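Local coordinates for 3-oxoacyl-[acyl-carrier-protein] synthase 3 (Pseudomonas aeruginosa, PDB 2X3E), which probably catalyses the condensation of acetyl-CoA with malonyl-ACP that starts bacterial fatty acid synthesis, at residues H246-Q251 with L288-G293; V237-S242 with N304-G309; R255-V260 with E269-N274; T113-G118 with A284-A289. The protein carries 1 engineered substitution. One frame throughout, in Å; residues are numbered along the deposited sequence. Where two conformers were deposited one is given.

From the N terminus, residues 113-118 come first and wait longest for their partner: interaction 4 joins them to 284-289 across some 165 residues. Before that loop shuts, 237-242 opens interaction 2, which closes later on 304-309, so interactions 2 and 4 cross. Within interaction 2 lies interaction 1, from 246-251 to 288-293, and within that in turn lies interaction 3, the short return from 255-260 to 269-274. Interactions 1 and 4 end on the same helix, 285-295. That helix is thus tied both to strand 246-249 and to helix 114-127, while interactions 2 and 3 fasten loops around the neighbouring strands 304-311 and 246-249.

Interaction 1: residues H246-Q251 with L288-G293; sequences HLVPHQ and LALAHG
Val-248 sets one methyl, CG1, against the methyl of Ala-289, 3.7 Å from Ala-289 CB. Its two branches divide the work. CG1, set opposite the backbone N by a chi1 of -168°, reaches the alanine, while Val-248 CG2 meets Leu-290 CD2 at 3.9 Å, the two side chains crossing at about a right angle. A beta-branched residue suits a strand facing a helix because both methyls sit close to the backbone and touch neighbouring helix positions; Ala-289 is small enough for the strand to come near, with Ala-289 CA 6.9 Å from Val-248 CA. Leu-290 leaves the helix at the flank of the contact, and the end of its extended chain comes nearest the strand. Farther on, Gln-251 sets NE2 3.9 Å from Ala-289 CB. Its chain folds back at chi2 (-80°), bringing Gln-251 NE2 2.9 Å from Pro-249 O, a hydrogen bond with the acceptor close to the amide plane. Val-272 O also accepts from NE2, and OE1 is bound by Asn-274 N and Ser-273 OG, so both ends of this buried amide are held. Helix 285-295 also packs on strand 5-14, and such a helix buried between two sheets, beside the predicted catalytic His-250, is characteristic of the layered thiolase fold.

Interaction 2: residues V237-S242 with N304-G309; sequences VGWQAS and NMVLTG
The indole of Trp-239 has Asn-304 over one face and, in the conformer of Val-237 given here, that residue's CG1 toward the rim of the opposite face, though a second conformer makes this cover less certain. The asparagine amide is stacked on the ring with its plane tilted 27° from the indole; a chi1 of -63° turns CG away from the residue's own carbonyl carbon and lays the amide there. Asn-304 CB stands almost squarely over the six-membered ring of Trp-239, 3.7 Å from the centroid, a CH-pi contact; Asn-304 OD1 lies 3.3 Å from Trp-239 CZ2. At the edge, in the ring plane, Met-305 O faces Trp-239 CZ3 at 3.7 Å, and Val-306 CG2 adds an apolar touch at 4.2 Å from Trp-239 CZ3. The tryptophan follows helix 215-237, which Gly-238 ends with a positive phi, and precedes strand 246-249, the parallel neighbour of strand 304-311 in the C-terminal sheet of the thiolase fold. A broad, flat residue suits this link, since one side chain spans from the helix end to the sheet, also touching Leu-234 and Ala-320. Asparagine suits its place because CB and the flat amide can lie on the indole while ND2 donates a hydrogen bond to Asp-243 O, which restrains the amide's turn.

Interaction 3: residues R255-V260 with E269-N274; sequences RILAAV and ERVVSN
This is apolar packing between helix 254-264 and the segment that returns from it, 269-274, at the partly buried flank of strand 246-249. Leu-257 carries the helix side. Leu-257 CB lies 4.1 Å from Val-271 CG1, and Leu-257 O is as far, 4.1 Å, from Val-271 CG2, so the valine's two methyls rest one on the leucine CB and one near its carbonyl O, both at van der Waals range. With chi1 at 180°, CG1 trails away from the valine's own amide nitrogen and both methyls turn to the helix. The leucine's tip goes farther along the returning chain: Leu-257 CD1 touches Ser-273 OG at 3.2 Å, a close carbon-oxygen contact and no hydrogen bond. The hydroxyl is engaged by Gln-251 OE1, and a small polar residue fits here because it can bind that amide while leaving the leucine methyl room beside it. Leucine suits its own place by length, since its branch point lies one carbon beyond CB and the tip also packs on Pro-249 and Gln-251.

Val-272, between the two touching residues, points away from the helix and packs on Val-248. Arg-270 and Val-272 both make backbone bonds with Leu-247, in the pattern of parallel strands, so the returning segment runs along strand 246-249 although it is not a regular strand. Strand, helix and parallel return thus resemble a beta-alpha-beta crossover. Leu-257 lies two residues past the end of the predicted ACP-binding region 251-255, whose last residue, Arg-255, is thought essential for the weak association with ACP.

Interaction 4: residues T113-G118 with A284-A289; sequences TGFVYG and ASIPLA
Phe-115 presents the flat of its ring to Pro-287, whose pyrrolidine lies across it. Pro-287 CD stands over the centre of the phenyl, 3.7 Å from the centroid and 11° off the normal, a CH-pi contact. The other ring carbons continue toward the far rim, with Pro-287 CG 3.7 Å from Phe-115 CE1. One compact ring thus covers another from above. Beside it, Ile-286 is the bump that fills the hollow between Phe-115 and Val-116. Its branches part: Ile-286 CG2 leans obliquely on the phenyl, 3.8 Å from Phe-115 CD2. Ile-286 CD1, carried outward by an extended chi2 of 176°, reaches Val-116 CG2 at 3.7 Å. Beta-branching suits Ile-286, since one residue has to meet two different neighbours, and the phenylalanine supplies the broad surface on which both helix residues rest. The phenyl itself is aimed across the gap by a chi1 of -169°, which swings CG to the far side of CB from its own amide nitrogen.

The two short helical segments, 114-118 and 285-289, run nearly perpendicular and keep their axes 10.1 Å apart, a separation the phenyl and the proline bridge. Both start near the predicted active site: helix 114-127 follows the engineered Ala-112, and Ser-285 OG is hydrogen-bonded to His-250 ND1. On the other flank of helix 114-127, Tyr-117 OH binds Ala-105 N of the second subunit. Across the contact itself no hydrogen bond forms; carbon meets carbon or an aromatic face. The C-H of Pro-287 CD, probably polarised a little by the adjoining nitrogen, would favour the pi cloud, so fit and dispersion rather than directional bonds hold these helices together.

Interaction 1: residues H246-Q251 with L288-G293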
loop_
_atom_site.group_PDB
_atom_site.type_symbol
_atom_site.label_atom_id
_atom_site.label_comp_id
_atom_site.label_asym_id
_atom_site.label_seq_id
_atom_site.Cartn_x
_atom_site.Cartn_y
_atom_site.Cartn_z
ATOM N N HIS A 246 -1.210 -12.103 -26.214
ATOM C CA HIS A 246 -1.081 -12.658 -24.864
ATOM C C HIS A 246 -2.030 -12.005 -23.871
ATOM O O HIS A 246 -2.002 -10.791 -23.669
ATOM C CB HIS A 246 0.349 -12.487 -24.348
ATOM C CG HIS A 246 1.396 -12.917 -25.324
ATOM N ND1 HIS A 246 1.544 -14.227 -25.721
ATOM C CD2 HIS A 246 2.351 -12.212 -25.974
ATOM C CE1 HIS A 246 2.535 -14.309 -26.591
ATOM N NE2 HIS A 246 3.044 -13.101 -26.758
ATOM N N LEU A 247 -2.870 -12.824 -23.252
ATOM C CA LEU A 247 -3.695 -12.401 -22.136
ATOM C C LEU A 247 -3.178 -13.107 -20.886
ATOM O O LEU A 247 -3.129 -14.343 -20.843
ATOM C CB LEU A 247 -5.155 -12.774 -22.373
ATOM C CG LEU A 247 -6.145 -12.311 -21.297
ATOM C CD1 LEU A 247 -6.102 -10.801 -21.110
ATOM C CD2 LEU A 247 -7.556 -12.783 -21.663
ATOM N N VAL A 248 -2.778 -12.324 -19.892
ATOM C CA VAL A 248 -2.233 -12.857 -18.646
ATOM C C VAL A 248 -3.124 -12.418 -17.484
ATOM O O VAL A 248 -2.925 -11.356 -16.896
ATOM C CB VAL A 248 -0.788 -12.394 -18.391
ATOM C CG1 VAL A 248 -0.185 -13.209 -17.258
ATOM C CG2 VAL A 248 0.047 -12.538 -19.644
ATOM N N PRO A 249 -4.142 -13.225 -17.174
ATOM C CA PRO A 249 -5.045 -12.900 -16.084
ATOM C C PRO A 249 -4.539 -13.372 -14.720
ATOM O O PRO A 249 -3.699 -14.278 -14.626
ATOM C CB PRO A 249 -6.311 -13.665 -16.461
ATOM C CG PRO A 249 -5.829 -14.807 -17.219
ATOM C CD PRO A 249 -4.635 -14.358 -17.972
ATOM N N HIS A 250 -5.066 -12.761 -13.669
ATOM C CA HIS A 250 -4.952 -13.326 -12.344
ATOM C C HIS A 250 -5.475 -14.757 -12.415
ATOM O O HIS A 250 -6.567 -15.008 -12.938
ATOM C CB HIS A 250 -5.754 -12.494 -11.332
ATOM C CG HIS A 250 -6.068 -13.223 -10.064
ATOM N ND1 HIS A 250 -5.099 -13.855 -9.316
ATOM C CD2 HIS A 250 -7.238 -13.422 -9.413
ATOM C CE1 HIS A 250 -5.662 -14.419 -8.262
ATOM N NE2 HIS A 250 -6.959 -14.169 -8.295
ATOM N N GLN A 251 -4.689 -15.690 -11.896
ATOM C CA GLN A 251 -4.985 -17.111 -11.999
ATOM C C GLN A 251 -5.995 -17.510 -10.913
ATOM O O GLN A 251 -5.661 -18.209 -9.953
ATOM C CB GLN A 251 -3.688 -17.925 -11.896
ATOM C CG GLN A 251 -2.569 -17.458 -12.863
ATOM C CD GLN A 251 -2.744 -17.952 -14.283
ATOM O OE1 GLN A 251 -2.704 -19.156 -14.531
ATOM N NE2 GLN A 251 -2.921 -17.022 -15.233
ATOM N N LEU A 288 4.080 -14.633 -11.915
ATOM C CA LEU A 288 4.437 -16.056 -11.986
ATOM C C LEU A 288 4.000 -16.652 -13.328
ATOM O O LEU A 288 4.739 -17.441 -13.928
ATOM C CB LEU A 288 3.854 -16.849 -10.823
ATOM C CG LEU A 288 4.573 -16.664 -9.487
ATOM C CD1 LEU A 288 3.728 -17.235 -8.368
ATOM C CD2 LEU A 288 5.949 -17.315 -9.515
ATOM N N ALA A 289 2.822 -16.256 -13.814
ATOM C CA ALA A 289 2.353 -16.696 -15.133
ATOM C C ALA A 289 3.269 -16.175 -16.247
ATOM O O ALA A 289 3.602 -16.915 -17.171
ATOM C CB ALA A 289 0.888 -16.266 -15.377
ATOM N N LEU A 290 3.678 -14.911 -16.147
ATOM C CA LEU A 290 4.673 -14.352 -17.062
ATOM C C LEU A 290 5.978 -15.170 -17.074
ATOM O O LEU A 290 6.513 -15.466 -18.146
ATOM C CB LEU A 290 4.970 -12.879 -16.726
ATOM C CG LEU A 290 3.895 -11.851 -17.111
ATOM C CD1 LEU A 290 4.245 -10.461 -16.581
ATOM C CD2 LEU A 290 3.694 -11.808 -18.636
ATOM N N ALA A 291 6.485 -15.529 -15.894
ATOM C CA ALA A 291 7.716 -16.321 -15.798
ATOM C C ALA A 291 7.547 -17.681 -16.484
ATOM O O ALA A 291 8.451 -18.158 -17.166
ATOM C CB ALA A 291 8.139 -16.497 -14.334
ATOM N N HIS A 292 6.375 -18.287 -16.310
ATOM C CA HIS A 292 6.036 -19.536 -16.981
ATOM C C HIS A 292 6.060 -19.374 -18.501
ATOM O O HIS A 292 6.660 -20.181 -19.209
ATOM C CB HIS A 292 4.659 -20.020 -16.518
ATOM C CG HIS A 292 4.104 -21.142 -17.333
ATOM N ND1 HIS A 292 4.504 -22.450 -17.169
ATOM C CD2 HIS A 292 3.170 -21.153 -18.312
ATOM C CE1 HIS A 292 3.843 -23.219 -18.018
ATOM N NE2 HIS A 292 3.030 -22.456 -18.724
ATOM N N GLY A 293 5.410 -18.326 -18.994
ATOM C CA GLY A 293 5.404 -18.037 -20.428
ATOM C C GLY A 293 6.793 -17.827 -21.003
ATOM O O GLY A 293 7.104 -18.305 -22.092
#

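Interaction 2: residues V237-S242 with N304-G309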
loop_
_atom_site.group_PDB
_atom_site.type_symbol
_atom_site.label_atom_id
_atom_site.label_comp_id
_atom_site.label_asym_id
_atom_site.label_seq_id
_atom_site.Cartn_x
_atom_site.Cartn_y
_atom_site.Cartn_z
ATOM N N VAL A 237 -6.575 1.416 -26.198
ATOM C CA VAL A 237 -5.323 1.345 -26.948
ATOM C C VAL A 237 -5.573 1.101 -28.443
ATOM O O VAL A 237 -4.646 1.170 -29.257
ATOM C CB VAL A 237 -4.387 0.277 -26.343
ATOM C CG1 VAL A 237 -4.789 -1.120 -26.800
ATOM C CG2 VAL A 237 -2.931 0.586 -26.685
ATOM N N GLY A 238 -6.829 0.840 -28.804
ATOM C CA GLY A 238 -7.214 0.663 -30.200
ATOM C C GLY A 238 -6.879 -0.706 -30.759
ATOM O O GLY A 238 -6.529 -0.830 -31.931
ATOM N N TRP A 239 -6.985 -1.732 -29.917
ATOM C CA TRP A 239 -6.829 -3.119 -30.351
ATOM C C TRP A 239 -8.180 -3.813 -30.361
ATOM O O TRP A 239 -9.033 -3.527 -29.530
ATOM C CB TRP A 239 -5.911 -3.903 -29.410
ATOM C CG TRP A 239 -4.510 -3.428 -29.344
ATOM C CD1 TRP A 239 -3.872 -2.603 -30.225
ATOM C CD2 TRP A 239 -3.550 -3.765 -28.340
ATOM N NE1 TRP A 239 -2.578 -2.394 -29.821
ATOM C CE2 TRP A 239 -2.351 -3.100 -28.670
ATOM C CE3 TRP A 239 -3.590 -4.563 -27.187
ATOM C CZ2 TRP A 239 -1.199 -3.206 -27.891
ATOM C CZ3 TRP A 239 -2.448 -4.665 -26.411
ATOM C CH2 TRP A 239 -1.264 -3.993 -26.770
ATOM N N GLN A 240 -8.366 -4.720 -31.311
ATOM C CA GLN A 240 -9.473 -5.664 -31.267
ATOM C C GLN A 240 -9.007 -6.858 -30.445
ATOM O O GLN A 240 -7.805 -7.039 -30.238
ATOM C CB GLN A 240 -9.850 -6.124 -32.672
ATOM C CG GLN A 240 -10.353 -5.023 -33.590
ATOM C CD GLN A 240 -10.673 -5.537 -34.986
ATOM O OE1 GLN A 240 -11.099 -6.681 -35.158
ATOM N NE2 GLN A 240 -10.475 -4.689 -35.991
ATOM N N ALA A 241 -9.942 -7.682 -29.987
ATOM C CA ALA A 241 -9.576 -8.889 -29.242
ATOM C C ALA A 241 -8.615 -9.758 -30.058
ATOM O O ALA A 241 -7.653 -10.286 -29.513
ATOM C CB ALA A 241 -10.812 -9.684 -28.847
ATOM N N SER A 242 -8.867 -9.872 -31.364
ATOM C CA SER A 242 -8.013 -10.662 -32.262
ATOM C C SER A 242 -6.568 -10.148 -32.371
ATOM O O SER A 242 -5.685 -10.903 -32.769
ATOM C CB SER A 242 -8.633 -10.756 -33.662
ATOM O OG SER A 242 -8.753 -9.478 -34.268
ATOM N N ASN A 304 1.400 -8.040 -28.595
ATOM C CA ASN A 304 0.366 -7.284 -27.883
ATOM C C ASN A 304 -0.113 -8.071 -26.665
ATOM O O ASN A 304 -0.538 -9.219 -26.794
ATOM C CB ASN A 304 -0.815 -6.988 -28.809
ATOM C CG ASN A 304 -0.430 -6.119 -29.990
ATOM O OD1 ASN A 304 0.471 -5.283 -29.891
ATOM N ND2 ASN A 304 -1.115 -6.307 -31.116
ATOM N N MET A 305 -0.039 -7.447 -25.496
ATOM C CA MET A 305 -0.326 -8.116 -24.231
ATOM C C MET A 305 -1.235 -7.281 -23.329
ATOM O O MET A 305 -1.129 -6.051 -23.277
ATOM C CB MET A 305 0.988 -8.408 -23.500
ATOM C CG MET A 305 0.841 -9.047 -22.119
ATOM S SD MET A 305 2.451 -9.344 -21.359
ATOM C CE MET A 305 2.912 -10.880 -22.157
ATOM N N VAL A 306 -2.129 -7.970 -22.625
ATOM C CA VAL A 306 -2.904 -7.380 -21.543
ATOM C C VAL A 306 -2.773 -8.238 -20.284
ATOM O O VAL A 306 -2.890 -9.471 -20.332
ATOM C CB VAL A 306 -4.385 -7.216 -21.926
ATOM C CG1 VAL A 306 -5.229 -6.776 -20.719
ATOM C CG2 VAL A 306 -4.514 -6.206 -23.062
ATOM N N LEU A 307 -2.490 -7.566 -19.174
ATOM C CA LEU A 307 -2.497 -8.174 -17.861
ATOM C C LEU A 307 -3.790 -7.725 -17.206
ATOM O O LEU A 307 -4.162 -6.560 -17.307
ATOM C CB LEU A 307 -1.303 -7.700 -17.028
ATOM C CG LEU A 307 0.060 -7.686 -17.715
ATOM C CD1 LEU A 307 1.140 -7.169 -16.755
ATOM C CD2 LEU A 307 0.426 -9.064 -18.235
ATOM N N THR A 308 -4.473 -8.635 -16.531
ATOM C CA THR A 308 -5.748 -8.291 -15.920
ATOM C C THR A 308 -5.970 -9.014 -14.593
ATOM O O THR A 308 -5.588 -10.177 -14.429
ATOM C CB THR A 308 -6.911 -8.557 -16.900
ATOM O OG1 THR A 308 -8.140 -8.066 -16.342
ATOM C CG2 THR A 308 -7.033 -10.037 -17.214
ATOM N N GLY A 309 -6.581 -8.304 -13.645
ATOM C CA GLY A 309 -6.871 -8.851 -12.330
ATOM C C GLY A 309 -8.252 -8.489 -11.817
ATOM O O GLY A 309 -8.839 -7.495 -12.229
#

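Interaction 3: residues R255-V260 with E269-N274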
loop_
_atom_site.group_PDB
_atom_site.type_symbol
_atom_site.label_atom_id
_atom_site.label_comp_id
_atom_site.label_asym_id
_atom_site.label_seq_id
_atom_site.Cartn_x
_atom_site.Cartn_y
_atom_site.Cartn_z
ATOM N N ARG A 255 -11.387 -22.819 -14.467
ATOM C CA ARG A 255 -12.500 -22.477 -15.355
ATOM C C ARG A 255 -12.547 -20.995 -15.728
ATOM O O ARG A 255 -12.916 -20.650 -16.850
ATOM C CB ARG A 255 -13.836 -22.895 -14.742
ATOM C CG ARG A 255 -14.034 -24.398 -14.662
ATOM C CD ARG A 255 -15.506 -24.781 -14.806
ATOM N NE ARG A 255 -15.851 -25.956 -14.006
ATOM C CZ ARG A 255 -16.101 -25.939 -12.696
ATOM N NH1 ARG A 255 -16.046 -24.802 -12.002
ATOM N NH2 ARG A 255 -16.408 -27.071 -12.070
ATOM N N ILE A 256 -12.160 -20.126 -14.796
ATOM C CA ILE A 256 -12.268 -18.679 -15.008
ATOM C C ILE A 256 -11.412 -18.198 -16.183
ATOM O O ILE A 256 -11.830 -17.322 -16.946
ATOM C CB ILE A 256 -11.929 -17.887 -13.709
ATOM C CG1 ILE A 256 -13.063 -18.056 -12.693
ATOM C CG2 ILE A 256 -11.720 -16.404 -13.998
ATOM C CD1 ILE A 256 -12.679 -17.702 -11.275
ATOM N N LEU A 257 -10.236 -18.794 -16.349
ATOM C CA LEU A 257 -9.287 -18.347 -17.368
ATOM C C LEU A 257 -9.842 -18.543 -18.784
ATOM O O LEU A 257 -9.870 -17.604 -19.578
ATOM C CB LEU A 257 -7.945 -19.072 -17.195
ATOM C CG LEU A 257 -7.248 -18.785 -15.859
ATOM C CD1 LEU A 257 -6.083 -19.726 -15.607
ATOM C CD2 LEU A 257 -6.778 -17.370 -15.829
ATOM N N ALA A 258 -10.301 -19.755 -19.088
ATOM C CA ALA A 258 -10.936 -20.027 -20.380
ATOM C C ALA A 258 -12.257 -19.269 -20.562
ATOM O O ALA A 258 -12.593 -18.880 -21.680
ATOM C CB ALA A 258 -11.157 -21.518 -20.566
ATOM N N ALA A 259 -13.004 -19.076 -19.476
ATOM C CA ALA A 259 -14.266 -18.327 -19.525
ATOM C C ALA A 259 -14.039 -16.852 -19.867
ATOM O O ALA A 259 -14.879 -16.231 -20.517
ATOM C CB ALA A 259 -15.028 -18.457 -18.208
ATOM N N VAL A 260 -12.917 -16.289 -19.428
ATOM C CA VAL A 260 -12.568 -14.924 -19.812
ATOM C C VAL A 260 -12.303 -14.839 -21.328
ATOM O O VAL A 260 -12.828 -13.948 -21.996
ATOM C CB VAL A 260 -11.373 -14.385 -18.993
ATOM C CG1 VAL A 260 -10.867 -13.063 -19.570
ATOM C CG2 VAL A 260 -11.785 -14.204 -17.536
ATOM N N GLU A 269 -5.872 -20.657 -26.105
ATOM C CA GLU A 269 -4.426 -20.891 -26.150
ATOM C C GLU A 269 -3.604 -19.614 -25.935
ATOM O O GLU A 269 -2.440 -19.691 -25.540
ATOM C CB GLU A 269 -4.023 -21.550 -27.477
ATOM C CG GLU A 269 -4.124 -20.619 -28.681
ATOM C CD GLU A 269 -4.160 -21.341 -30.006
ATOM O OE1 GLU A 269 -3.765 -22.529 -30.069
ATOM O OE2 GLU A 269 -4.578 -20.707 -30.995
ATOM N N ARG A 270 -4.203 -18.454 -26.198
ATOM C CA ARG A 270 -3.539 -17.171 -25.978
ATOM C C ARG A 270 -3.541 -16.726 -24.515
ATOM O O ARG A 270 -2.855 -15.765 -24.163
ATOM C CB ARG A 270 -4.182 -16.086 -26.835
ATOM C CG ARG A 270 -4.076 -16.363 -28.308
ATOM C CD ARG A 270 -4.491 -15.171 -29.118
ATOM N NE ARG A 270 -4.712 -15.520 -30.518
ATOM C CZ ARG A 270 -5.090 -14.658 -31.459
ATOM N NH1 ARG A 270 -5.281 -13.377 -31.162
ATOM N NH2 ARG A 270 -5.273 -15.078 -32.704
ATOM N N VAL A 271 -4.310 -17.405 -23.668
ATOM C CA VAL A 271 -4.290 -17.123 -22.236
ATOM C C VAL A 271 -3.082 -17.827 -21.617
ATOM O O VAL A 271 -2.938 -19.048 -21.740
ATOM C CB VAL A 271 -5.587 -17.582 -21.539
ATOM C CG1 VAL A 271 -5.528 -17.277 -20.043
ATOM C CG2 VAL A 271 -6.794 -16.901 -22.185
ATOM N N VAL A 272 -2.215 -17.053 -20.974
ATOM C CA VAL A 272 -1.028 -17.592 -20.307
ATOM C C VAL A 272 -1.452 -18.114 -18.940
ATOM O O VAL A 272 -1.993 -17.357 -18.130
ATOM C CB VAL A 272 0.072 -16.521 -20.130
ATOM C CG1 VAL A 272 1.321 -17.124 -19.464
ATOM C CG2 VAL A 272 0.427 -15.894 -21.467
ATOM N N SER A 273 -1.217 -19.401 -18.689
ATOM C CA SER A 273 -1.696 -20.044 -17.467
ATOM C C SER A 273 -0.761 -21.132 -16.936
ATOM O O SER A 273 -0.344 -22.027 -17.677
ATOM C CB SER A 273 -3.075 -20.651 -17.710
ATOM O OG SER A 273 -3.522 -21.366 -16.567
ATOM N N ASN A 274 -0.455 -21.046 -15.643
ATOM C CA ASN A 274 0.258 -22.102 -14.926
ATOM C C ASN A 274 -0.447 -22.494 -13.628
ATOM O O ASN A 274 0.166 -23.072 -12.733
ATOM C CB ASN A 274 1.700 -21.671 -14.632
ATOM C CG ASN A 274 1.780 -20.447 -13.732
ATOM O OD1 ASN A 274 0.852 -19.648 -13.666
ATOM N ND2 ASN A 274 2.901 -20.298 -13.040
#

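Interaction 4: residues T113-G118 with A284-A289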
loop_
_atom_site.group_PDB
_atom_site.type_symbol
_atom_site.label_atom_id
_atom_site.label_comp_id
_atom_site.label_asym_id
_atom_site.label_seq_id
_atom_site.Cartn_x
_atom_site.Cartn_y
_atom_site.Cartn_z
ATOM N N THR A 113 -5.759 -8.112 -7.298
ATOM C CA THR A 113 -5.457 -7.055 -8.275
ATOM C C THR A 113 -4.189 -6.261 -7.922
ATOM O O THR A 113 -3.882 -5.255 -8.561
ATOM C CB THR A 113 -6.648 -6.067 -8.404
ATOM O OG1 THR A 113 -7.887 -6.785 -8.331
ATOM C CG2 THR A 113 -6.576 -5.291 -9.722
ATOM N N GLY A 114 -3.452 -6.718 -6.913
ATOM C CA GLY A 114 -2.277 -6.010 -6.416
ATOM C C GLY A 114 -1.187 -5.742 -7.439
ATOM O O GLY A 114 -0.578 -4.681 -7.419
ATOM N N PHE A 115 -0.928 -6.691 -8.328
ATOM C CA PHE A 115 0.133 -6.508 -9.323
ATOM C C PHE A 115 -0.239 -5.442 -10.370
ATOM O O PHE A 115 0.612 -4.625 -10.765
ATOM C CB PHE A 115 0.493 -7.832 -9.988
ATOM C CG PHE A 115 1.749 -7.767 -10.813
ATOM C CD1 PHE A 115 2.990 -7.737 -10.198
ATOM C CD2 PHE A 115 1.687 -7.726 -12.203
ATOM C CE1 PHE A 115 4.153 -7.665 -10.951
ATOM C CE2 PHE A 115 2.840 -7.658 -12.961
ATOM C CZ PHE A 115 4.078 -7.632 -12.335
ATOM N N VAL A 116 -1.509 -5.426 -10.786
ATOM C CA VAL A 116 -1.992 -4.405 -11.727
ATOM C C VAL A 116 -1.977 -2.998 -11.104
ATOM O O VAL A 116 -1.477 -2.046 -11.726
ATOM C CB VAL A 116 -3.390 -4.748 -12.289
ATOM C CG1 VAL A 116 -3.857 -3.681 -13.274
ATOM C CG2 VAL A 116 -3.365 -6.109 -12.988
ATOM N N TYR A 117 -2.518 -2.874 -9.891
ATOM C CA TYR A 117 -2.462 -1.618 -9.128
ATOM C C TYR A 117 -1.024 -1.220 -8.855
ATOM O O TYR A 117 -0.681 -0.043 -8.912
ATOM C CB TYR A 117 -3.213 -1.737 -7.792
ATOM C CG TYR A 117 -4.660 -1.291 -7.851
ATOM C CD1 TYR A 117 -5.672 -2.155 -8.271
ATOM C CD2 TYR A 117 -5.014 -0.003 -7.479
ATOM C CE1 TYR A 117 -6.996 -1.729 -8.322
ATOM C CE2 TYR A 117 -6.325 0.428 -7.529
ATOM C CZ TYR A 117 -7.313 -0.434 -7.946
ATOM O OH TYR A 117 -8.613 0.019 -7.969
ATOM N N GLY A 118 -0.200 -2.212 -8.527
ATOM C CA GLY A 118 1.235 -2.011 -8.340
ATOM C C GLY A 118 1.912 -1.401 -9.549
ATOM O O GLY A 118 2.726 -0.492 -9.406
ATOM N N ALA A 284 0.972 -12.510 -6.624
ATOM C CA ALA A 284 2.048 -13.128 -7.413
ATOM C C ALA A 284 1.594 -13.775 -8.732
ATOM O O ALA A 284 2.436 -14.135 -9.564
ATOM C CB ALA A 284 2.781 -14.167 -6.566
ATOM N N SER A 285 0.284 -13.925 -8.937
ATOM C CA SER A 285 -0.219 -14.817 -9.994
ATOM C C SER A 285 0.174 -14.377 -11.402
ATOM O O SER A 285 0.616 -15.200 -12.214
ATOM C CB SER A 285 -1.738 -14.988 -9.889
ATOM O OG SER A 285 -2.433 -13.796 -10.216
ATOM N N ILE A 286 0.025 -13.086 -11.684
ATOM C CA ILE A 286 0.365 -12.545 -13.001
ATOM C C ILE A 286 1.872 -12.640 -13.301
ATOM O O ILE A 286 2.253 -13.180 -14.334
ATOM C CB ILE A 286 -0.140 -11.098 -13.173
ATOM C CG1 ILE A 286 -1.670 -11.078 -13.162
ATOM C CG2 ILE A 286 0.397 -10.494 -14.479
ATOM C CD1 ILE A 286 -2.267 -9.674 -13.227
ATOM N N PRO A 287 2.740 -12.159 -12.392
ATOM C CA PRO A 287 4.162 -12.309 -12.748
ATOM C C PRO A 287 4.672 -13.767 -12.731
ATOM O O PRO A 287 5.592 -14.106 -13.481
ATOM C CB PRO A 287 4.878 -11.436 -11.716
ATOM C CG PRO A 287 3.927 -11.358 -10.550
ATOM C CD PRO A 287 2.561 -11.341 -11.180
ATOM N N LEU A 288 4.080 -14.633 -11.915
ATOM C CA LEU A 288 4.437 -16.056 -11.986
ATOM C C LEU A 288 4.000 -16.652 -13.328
ATOM O O LEU A 288 4.739 -17.441 -13.928
ATOM C CB LEU A 288 3.854 -16.849 -10.823
ATOM C CG LEU A 288 4.573 -16.664 -9.487
ATOM C CD1 LEU A 288 3.728 -17.235 -8.368
ATOM C CD2 LEU A 288 5.949 -17.315 -9.515
ATOM N N ALA A 289 2.822 -16.256 -13.814
ATOM C CA ALA A 289 2.353 -16.696 -15.133
ATOM C C ALA A 289 3.269 -16.175 -16.247
ATOM O O ALA A 289 3.602 -16.915 -17.171
ATOM C CB ALA A 289 0.888 -16.266 -15.377
#